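Local coordinates for protein cryptic loci regulator 2 (Schizosaccharomyces pombe 972h-, PDB 5IKJ) that promotes transcriptional gene silencing in fission-yeast heterochromatin, acting upstream of histone deacetylases within the SHREC repressor complex and supporting nucleosome positioning, at residues His66-Ala71 / Leu362-Thr367; Ser73-Leu78 / Cys231-Tyr236. All coordinates share one frame; numbering follows the deposited sequence.

Contact 1: His66-Ala71 / Leu362-Thr367; sequences HVFGGA and LTVLPT
Leu-365 keeps CG anti to the backbone N (chi1 -175°), which sends CD2 to the carbonyl of His-66 and CD1 to that of Gly-69, while CG anti to the carbonyl carbon (chi1 -56°) sets the Phe-68 ring where the Leu-362 methyl CD1 meets one face. This is a helix C-terminus docked on an extended loop: Phe-68 is the first residue to leave helical geometry, and 362-367 runs past it without regular structure. A single backbone hydrogen bond crosses between the two, from Leu-365 N to Val-67 O at 2.8 Å. Next to it, Phe-68 CA lies 3.2 Å from Thr-363 O in a CA-H...O contact. The Leu-362 methyl makes a CH-pi contact, CD1 4.0 Å from the centroid of the Phe-68 ring, and Val-364 CG2 sits at the ring edge; Phe-353 packs edge-to-face on the same ring. His-66 NE2 is bonded to Glu-225 and its ring stacks on Tyr-191, so the imidazole is steadied from helices 214-237 and 183-195. At Gly-70, a CB would be jammed against the carbonyl O of Gly-69 and would clash with Leu-365 CD2. That same methyl, Leu-365 CD2, touches His-66 twice from one side, at O (3.2 Å) and at ring atom CD2 (3.6 Å).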
ATOM      1  N   HIS A  66       6.034  13.194  -3.362  1.00 56.75           N
ATOM      2  CA  HIS A  66       6.323  11.844  -3.827  1.00 54.34           C
ATOM      3  C   HIS A  66       7.075  11.053  -2.764  1.00 54.50           C
ATOM      4  O   HIS A  66       6.668   9.945  -2.398  1.00 57.27           O
ATOM      5  CB  HIS A  66       7.131  11.907  -5.122  1.00 59.02           C
ATOM      6  CG  HIS A  66       7.050  10.665  -5.953  1.00 63.78           C
ATOM      7  ND1 HIS A  66       7.553  10.600  -7.235  1.00 74.01           N
ATOM      8  CD2 HIS A  66       6.530   9.442  -5.690  1.00 60.86           C
ATOM      9  CE1 HIS A  66       7.345   9.392  -7.726  1.00 73.79           C
ATOM     10  NE2 HIS A  66       6.725   8.670  -6.810  1.00 64.18           N
ATOM     11  N   VAL A  67       8.170  11.615  -2.246  1.00 50.91           N
ATOM     12  CA  VAL A  67       8.995  10.885  -1.288  1.00 53.99           C
ATOM     13  C   VAL A  67       8.246  10.688   0.022  1.00 54.94           C
ATOM     14  O   VAL A  67       8.307   9.614   0.632  1.00 55.26           O
ATOM     15  CB  VAL A  67      10.333  11.611  -1.060  1.00 54.70           C
ATOM     16  CG1 VAL A  67      11.283  10.732  -0.254  1.00 62.00           C
ATOM     17  CG2 VAL A  67      10.969  11.986  -2.380  1.00 61.40           C
ATOM     18  N   PHE A  68       7.537  11.718   0.480  1.00 52.37           N
ATOM     19  CA  PHE A  68       6.790  11.658   1.726  1.00 53.84           C
ATOM     20  C   PHE A  68       5.303  11.420   1.501  1.00 50.97           C
ATOM     21  O   PHE A  68       4.491  11.729   2.379  1.00 58.62           O
ATOM     22  CB  PHE A  68       7.007  12.941   2.528  1.00 54.44           C
ATOM     23  CG  PHE A  68       8.453  13.235   2.811  1.00 65.28           C
ATOM     24  CD1 PHE A  68       9.212  12.362   3.573  1.00 57.90           C
ATOM     25  CD2 PHE A  68       9.054  14.380   2.315  1.00 57.29           C
ATOM     26  CE1 PHE A  68      10.540  12.624   3.835  1.00 57.28           C
ATOM     27  CE2 PHE A  68      10.384  14.648   2.575  1.00 64.33           C
ATOM     28  CZ  PHE A  68      11.128  13.769   3.337  1.00 66.97           C
ATOM     29  N   GLY A  69       4.931  10.874   0.345  1.00 56.13           N
ATOM     30  CA  GLY A  69       3.544  10.579   0.055  1.00 48.48           C
ATOM     31  C   GLY A  69       3.390   9.447  -0.939  1.00 54.48           C
ATOM     32  O   GLY A  69       3.381   8.273  -0.559  1.00 52.99           O
ATOM     33  N   GLY A  70       3.273   9.788  -2.217  1.00 55.26           N
ATOM     34  CA  GLY A  70       3.093   8.800  -3.259  1.00 50.87           C
ATOM     35  C   GLY A  70       1.629   8.466  -3.492  1.00 51.03           C
ATOM     36  O   GLY A  70       0.767   8.661  -2.637  1.00 56.95           O
ATOM     37  N   ALA A  71       1.359   7.946  -4.688  1.00 50.51           N
ATOM     38  CA  ALA A  71      -0.004   7.626  -5.091  1.00 52.41           C
ATOM     39  C   ALA A  71      -0.702   6.777  -4.038  1.00 55.92           C
ATOM     40  O   ALA A  71      -0.180   5.747  -3.602  1.00 48.31           O
ATOM     41  CB  ALA A  71       0.007   6.888  -6.431  1.00 47.78           C
ATOM     42  N   LEU A 362       7.080  11.338   9.653  1.00 71.13           N
ATOM     43  CA  LEU A 362       6.721  11.358   8.243  1.00 57.42           C
ATOM     44  C   LEU A 362       6.772   9.952   7.656  1.00 69.93           C
ATOM     45  O   LEU A 362       7.607   9.125   8.028  1.00 66.23           O
ATOM     46  CB  LEU A 362       7.655  12.282   7.459  1.00 65.57           C
ATOM     47  CG  LEU A 362       7.519  13.791   7.684  1.00 70.52           C
ATOM     48  CD1 LEU A 362       8.410  14.539   6.701  1.00 64.38           C
ATOM     49  CD2 LEU A 362       6.072  14.262   7.548  1.00 67.19           C
ATOM     50  N   THR A 363       5.851   9.686   6.733  1.00 63.19           N
ATOM     51  CA  THR A 363       5.804   8.418   6.018  1.00 53.29           C
ATOM     52  C   THR A 363       6.724   8.506   4.807  1.00 54.18           C
ATOM     53  O   THR A 363       6.503   9.331   3.914  1.00 50.51           O
ATOM     54  CB  THR A 363       4.375   8.092   5.588  1.00 49.18           C
ATOM     55  OG1 THR A 363       3.534   7.992   6.744  1.00 59.28           O
ATOM     56  CG2 THR A 363       4.325   6.778   4.815  1.00 50.66           C
ATOM     57  N   VAL A 364       7.754   7.664   4.777  1.00 55.83           N
ATOM     58  CA  VAL A 364       8.735   7.666   3.698  1.00 48.27           C
ATOM     59  C   VAL A 364       8.386   6.553   2.722  1.00 50.65           C
ATOM     60  O   VAL A 364       8.248   5.387   3.114  1.00 56.44           O
ATOM     61  CB  VAL A 364      10.166   7.504   4.241  1.00 50.39           C
ATOM     62  CG1 VAL A 364      11.176   7.608   3.106  1.00 46.79           C
ATOM     63  CG2 VAL A 364      10.447   8.560   5.300  1.00 51.92           C
ATOM     64  N   LEU A 365       8.257   6.912   1.454  1.00 55.89           N
ATOM     65  CA  LEU A 365       7.826   5.971   0.431  1.00 54.49           C
ATOM     66  C   LEU A 365       8.979   5.042   0.066  1.00 53.33           C
ATOM     67  O   LEU A 365      10.000   5.516  -0.445  1.00 46.07           O
ATOM     68  CB  LEU A 365       7.358   6.726  -0.802  1.00 51.78           C
ATOM     69  CG  LEU A 365       6.759   5.932  -1.960  1.00 52.61           C
ATOM     70  CD1 LEU A 365       5.449   5.282  -1.546  1.00 49.52           C
ATOM     71  CD2 LEU A 365       6.560   6.869  -3.141  1.00 51.47           C
ATOM     72  N   PRO A 366       8.864   3.737   0.301  1.00 49.99           N
ATOM     73  CA  PRO A 366       9.946   2.831  -0.088  1.00 48.76           C
ATOM     74  C   PRO A 366       9.911   2.510  -1.574  1.00 56.39           C
ATOM     75  O   PRO A 366       8.849   2.437  -2.198  1.00 56.20           O
ATOM     76  CB  PRO A 366       9.667   1.580   0.753  1.00 52.23           C
ATOM     77  CG  PRO A 366       8.192   1.559   0.867  1.00 52.13           C
ATOM     78  CD  PRO A 366       7.745   3.006   0.924  1.00 50.48           C
ATOM     79  N   THR A 367      11.100   2.329  -2.141  1.00 51.69           N
ATOM     80  CA  THR A 367      11.262   1.894  -3.528  1.00 71.31           C
ATOM     81  C   THR A 367      11.949   0.534  -3.486  1.00 74.54           C
ATOM     82  O   THR A 367      13.180   0.447  -3.447  1.00 86.63           O
ATOM     83  CB  THR A 367      12.060   2.915  -4.351  1.00 87.73           C
ATOM     84  OG1 THR A 367      13.296   3.216  -3.688  1.00 77.57           O
ATOM     85  CG2 THR A 367      11.252   4.196  -4.535  1.00 81.67           C
TER

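Contact 2: Ser73-Leu78 / Cys231-Tyr236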
ATOM      1  N   SER A  73      -1.766   7.726  -0.898  1.00 49.11           N
ATOM      2  CA  SER A  73      -1.557   8.015   0.515  1.00 53.00           C
ATOM      3  C   SER A  73      -2.797   8.656   1.124  1.00 64.48           C
ATOM      4  O   SER A  73      -3.386   9.575   0.545  1.00 55.35           O
ATOM      5  CB  SER A  73      -0.358   8.940   0.700  1.00 53.54           C
ATOM      6  OG  SER A  73      -0.110   9.169   2.079  1.00 50.14           O
ATOM      7  N   THR A  74      -3.189   8.168   2.302  1.00 59.09           N
ATOM      8  CA  THR A  74      -4.220   8.804   3.111  1.00 54.50           C
ATOM      9  C   THR A  74      -3.661   9.308   4.435  1.00 61.09           C
ATOM     10  O   THR A  74      -4.438   9.654   5.333  1.00 55.41           O
ATOM     11  CB  THR A  74      -5.380   7.836   3.366  1.00 53.40           C
ATOM     12  OG1 THR A  74      -4.946   6.775   4.225  1.00 56.58           O
ATOM     13  CG2 THR A  74      -5.888   7.246   2.055  1.00 52.93           C
ATOM     14  N   GLN A  75      -2.336   9.359   4.579  1.00 59.95           N
ATOM     15  CA  GLN A  75      -1.744   9.815   5.832  1.00 68.64           C
ATOM     16  C   GLN A  75      -2.124  11.249   6.176  1.00 70.96           C
ATOM     17  O   GLN A  75      -2.323  11.533   7.370  1.00 72.86           O
ATOM     18  CB  GLN A  75      -0.217   9.661   5.772  1.00 64.04           C
ATOM     19  CG  GLN A  75       0.255   8.225   5.599  1.00 51.13           C
ATOM     20  CD  GLN A  75      -0.359   7.284   6.613  1.00 49.99           C
ATOM     21  OE1 GLN A  75      -0.354   7.560   7.813  1.00 53.25           O
ATOM     22  NE2 GLN A  75      -0.910   6.174   6.135  1.00 47.25           N
ATOM     23  N   PRO A  76      -2.228  12.183   5.227  1.00 69.77           N
ATOM     24  CA  PRO A  76      -2.716  13.522   5.592  1.00 67.57           C
ATOM     25  C   PRO A  76      -4.085  13.501   6.243  1.00 66.35           C
ATOM     26  O   PRO A  76      -4.377  14.368   7.078  1.00 73.50           O
ATOM     27  CB  PRO A  76      -2.734  14.264   4.249  1.00 60.91           C
ATOM     28  CG  PRO A  76      -1.723  13.559   3.417  1.00 67.82           C
ATOM     29  CD  PRO A  76      -1.809  12.117   3.816  1.00 65.89           C
ATOM     30  N   ILE A  77      -4.936  12.535   5.893  1.00 68.98           N
ATOM     31  CA  ILE A  77      -6.253  12.445   6.515  1.00 68.04           C
ATOM     32  C   ILE A  77      -6.123  12.023   7.973  1.00 72.23           C
ATOM     33  O   ILE A  77      -6.803  12.566   8.852  1.00 77.38           O
ATOM     34  CB  ILE A  77      -7.157  11.483   5.721  1.00 55.26           C
ATOM     35  CG1 ILE A  77      -7.346  12.006   4.294  1.00 56.73           C
ATOM     36  CG2 ILE A  77      -8.507  11.319   6.416  1.00 60.53           C
ATOM     37  CD1 ILE A  77      -8.159  11.097   3.392  1.00 67.57           C
ATOM     38  N   LEU A  78      -5.253  11.051   8.259  1.00 72.19           N
ATOM     39  CA  LEU A  78      -5.035  10.654   9.645  1.00 69.72           C
ATOM     40  C   LEU A  78      -4.359  11.767  10.432  1.00 73.73           C
ATOM     41  O   LEU A  78      -4.671  11.981  11.609  1.00 77.26           O
ATOM     42  CB  LEU A  78      -4.199   9.372   9.708  1.00 69.63           C
ATOM     43  CG  LEU A  78      -3.938   8.835  11.120  1.00 72.15           C
ATOM     44  CD1 LEU A  78      -5.241   8.419  11.793  1.00 71.93           C
ATOM     45  CD2 LEU A  78      -2.956   7.671  11.100  1.00 68.87           C
ATOM     46  N   CYS A 231      -1.585  -1.442   1.757  1.00 52.70           N
ATOM     47  CA  CYS A 231      -1.056  -2.270   2.833  1.00 44.30           C
ATOM     48  C   CYS A 231      -1.032  -1.503   4.148  1.00 38.56           C
ATOM     49  O   CYS A 231      -1.534  -1.979   5.173  1.00 42.82           O
ATOM     50  CB  CYS A 231       0.349  -2.738   2.457  1.00 54.97           C
ATOM     51  SG  CYS A 231       1.105  -3.846   3.637  1.00 48.03           S
ATOM     52  N   LYS A 232      -0.448  -0.305   4.132  1.00 42.24           N
ATOM     53  CA  LYS A 232      -0.364   0.503   5.342  1.00 49.24           C
ATOM     54  C   LYS A 232      -1.747   0.765   5.925  1.00 50.15           C
ATOM     55  O   LYS A 232      -1.936   0.705   7.145  1.00 55.54           O
ATOM     56  CB  LYS A 232       0.350   1.818   5.032  1.00 44.39           C
ATOM     57  CG  LYS A 232       0.810   2.593   6.253  1.00 45.63           C
ATOM     58  CD  LYS A 232       1.620   3.815   5.843  1.00 48.25           C
ATOM     59  CE  LYS A 232       1.992   4.684   7.036  1.00 48.50           C
ATOM     60  NZ  LYS A 232       2.949   4.014   7.962  1.00 52.81           N
ATOM     61  N   ASP A 233      -2.730   1.049   5.068  1.00 52.97           N
ATOM     62  CA  ASP A 233      -4.073   1.326   5.565  1.00 43.78           C
ATOM     63  C   ASP A 233      -4.718   0.076   6.150  1.00 44.25           C
ATOM     64  O   ASP A 233      -5.419   0.152   7.165  1.00 43.96           O
ATOM     65  CB  ASP A 233      -4.940   1.905   4.446  1.00 54.12           C
ATOM     66  CG  ASP A 233      -4.472   3.276   3.995  1.00 48.00           C
ATOM     67  OD1 ASP A 233      -3.674   3.905   4.721  1.00 54.11           O
ATOM     68  OD2 ASP A 233      -4.908   3.727   2.914  1.00 57.08           O
ATOM     69  N   ASP A 234      -4.487  -1.085   5.532  1.00 43.42           N
ATOM     70  CA  ASP A 234      -5.094  -2.322   6.012  1.00 40.64           C
ATOM     71  C   ASP A 234      -4.446  -2.840   7.291  1.00 52.66           C
ATOM     72  O   ASP A 234      -5.031  -3.701   7.959  1.00 45.92           O
ATOM     73  CB  ASP A 234      -5.014  -3.399   4.928  1.00 46.69           C
ATOM     74  CG  ASP A 234      -6.068  -3.223   3.850  1.00 51.04           C
ATOM     75  OD1 ASP A 234      -6.759  -2.182   3.851  1.00 43.67           O
ATOM     76  OD2 ASP A 234      -6.203  -4.126   2.997  1.00 47.95           O
ATOM     77  N   THR A 235      -3.256  -2.349   7.646  1.00 47.54           N
ATOM     78  CA  THR A 235      -2.552  -2.830   8.827  1.00 51.71           C
ATOM     79  C   THR A 235      -2.156  -1.735   9.809  1.00 51.21           C
ATOM     80  O   THR A 235      -1.795  -2.063  10.944  1.00 47.27           O
ATOM     81  CB  THR A 235      -1.281  -3.596   8.423  1.00 41.79           C
ATOM     82  OG1 THR A 235      -0.354  -2.699   7.802  1.00 41.33           O
ATOM     83  CG2 THR A 235      -1.613  -4.725   7.456  1.00 46.08           C
ATOM     84  N   TYR A 236      -2.215  -0.459   9.421  1.00 47.41           N
ATOM     85  CA  TYR A 236      -1.757   0.619  10.288  1.00 45.48           C
ATOM     86  C   TYR A 236      -2.768   1.758  10.367  1.00 53.09           C
ATOM     87  O   TYR A 236      -3.169   2.159  11.464  1.00 56.77           O
ATOM     88  CB  TYR A 236      -0.402   1.140   9.797  1.00 42.51           C
ATOM     89  CG  TYR A 236       0.075   2.402  10.479  1.00 49.40           C
ATOM     90  CD1 TYR A 236       0.735   2.350  11.700  1.00 52.75           C
ATOM     91  CD2 TYR A 236      -0.121   3.645   9.894  1.00 51.71           C
ATOM     92  CE1 TYR A 236       1.177   3.501  12.322  1.00 48.93           C
ATOM     93  CE2 TYR A 236       0.317   4.801  10.509  1.00 54.50           C
ATOM     94  CZ  TYR A 236       0.965   4.724  11.722  1.00 49.81           C
ATOM     95  OH  TYR A 236       1.401   5.875  12.333  1.00 58.02           O
TER
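Thr-74 and Asp-233 come from opposite directions: the hydroxyl OG1 of Thr-74 faces both carboxylate oxygens of Asp-233, 3.2 Å from OD1 and 3.3 Å from OD2, in weak hydrogen bonds. Stronger partners lie just beyond the segment. Trp-238 NE1 bonds to Thr-74 OG1, and Thr-237 OG1 takes part in bonds with both Asp-233 OD1 and Gln-75 NE2, so the buried carboxylate, hydroxyls and amide form one linked polar cluster at the end of helix 214-237. Gln-75 reaches it because its chain folds back, bent at chi2 (-52°), which brings the amide alongside the Lys-232 methylenes and within bonding distance of Thr-237 OG1. The Gln-75 and Lys-232 side chains cross at about a right angle, with Gln-75 NE2 3.4 Å from the methylene CE of Lys-232.

This is the N-terminal end of helix 75-82 docked against the C-terminal turns of helix 214-237: Thr-74 is at the N-cap position but makes no capping bond, and a wider pi-type turn spans 233-236. With an alanine in place of Gln-75, Thr-237 OG1 would probably lose its amide partner and a gap would open beside the Lys-232 methylenes. The lysine runs extended until chi4, where it bends and sets NZ above one face of the Tyr-236 ring, 3.6 Å from the plane and offset to the rim; NZ is bonded to the backbone of the chain of another protein. Gln-75 OE1 comes to the edge of that ring, in its plane, 3.9 Å from Tyr-236 CE2. Last, Leu-78 CD2 rests obliquely against the same atom, Tyr-236 CE2, at 4.4 Å.

Contacts 1 and 2 have centres 12 Å apart and touch through Thr-363, whose OG1 packs 3.5 Å from Gln-75 CG and 3.7 Å from Lys-232 CE. Along the chain the order is 66-71, 73-78, 231-236, 362-367, so contact 2 is nested inside the loop that contact 1 closes. Consecutive helices 50-67 and 75-82 supply the first segments. Helix 214-237 ties the two together: it forms the second side of contact 2, while its Glu-225 and His-229 bond to segment 66-71. The two contacts thus join the N-terminal helices to later parts of the chain, and a chain of another protein touches both.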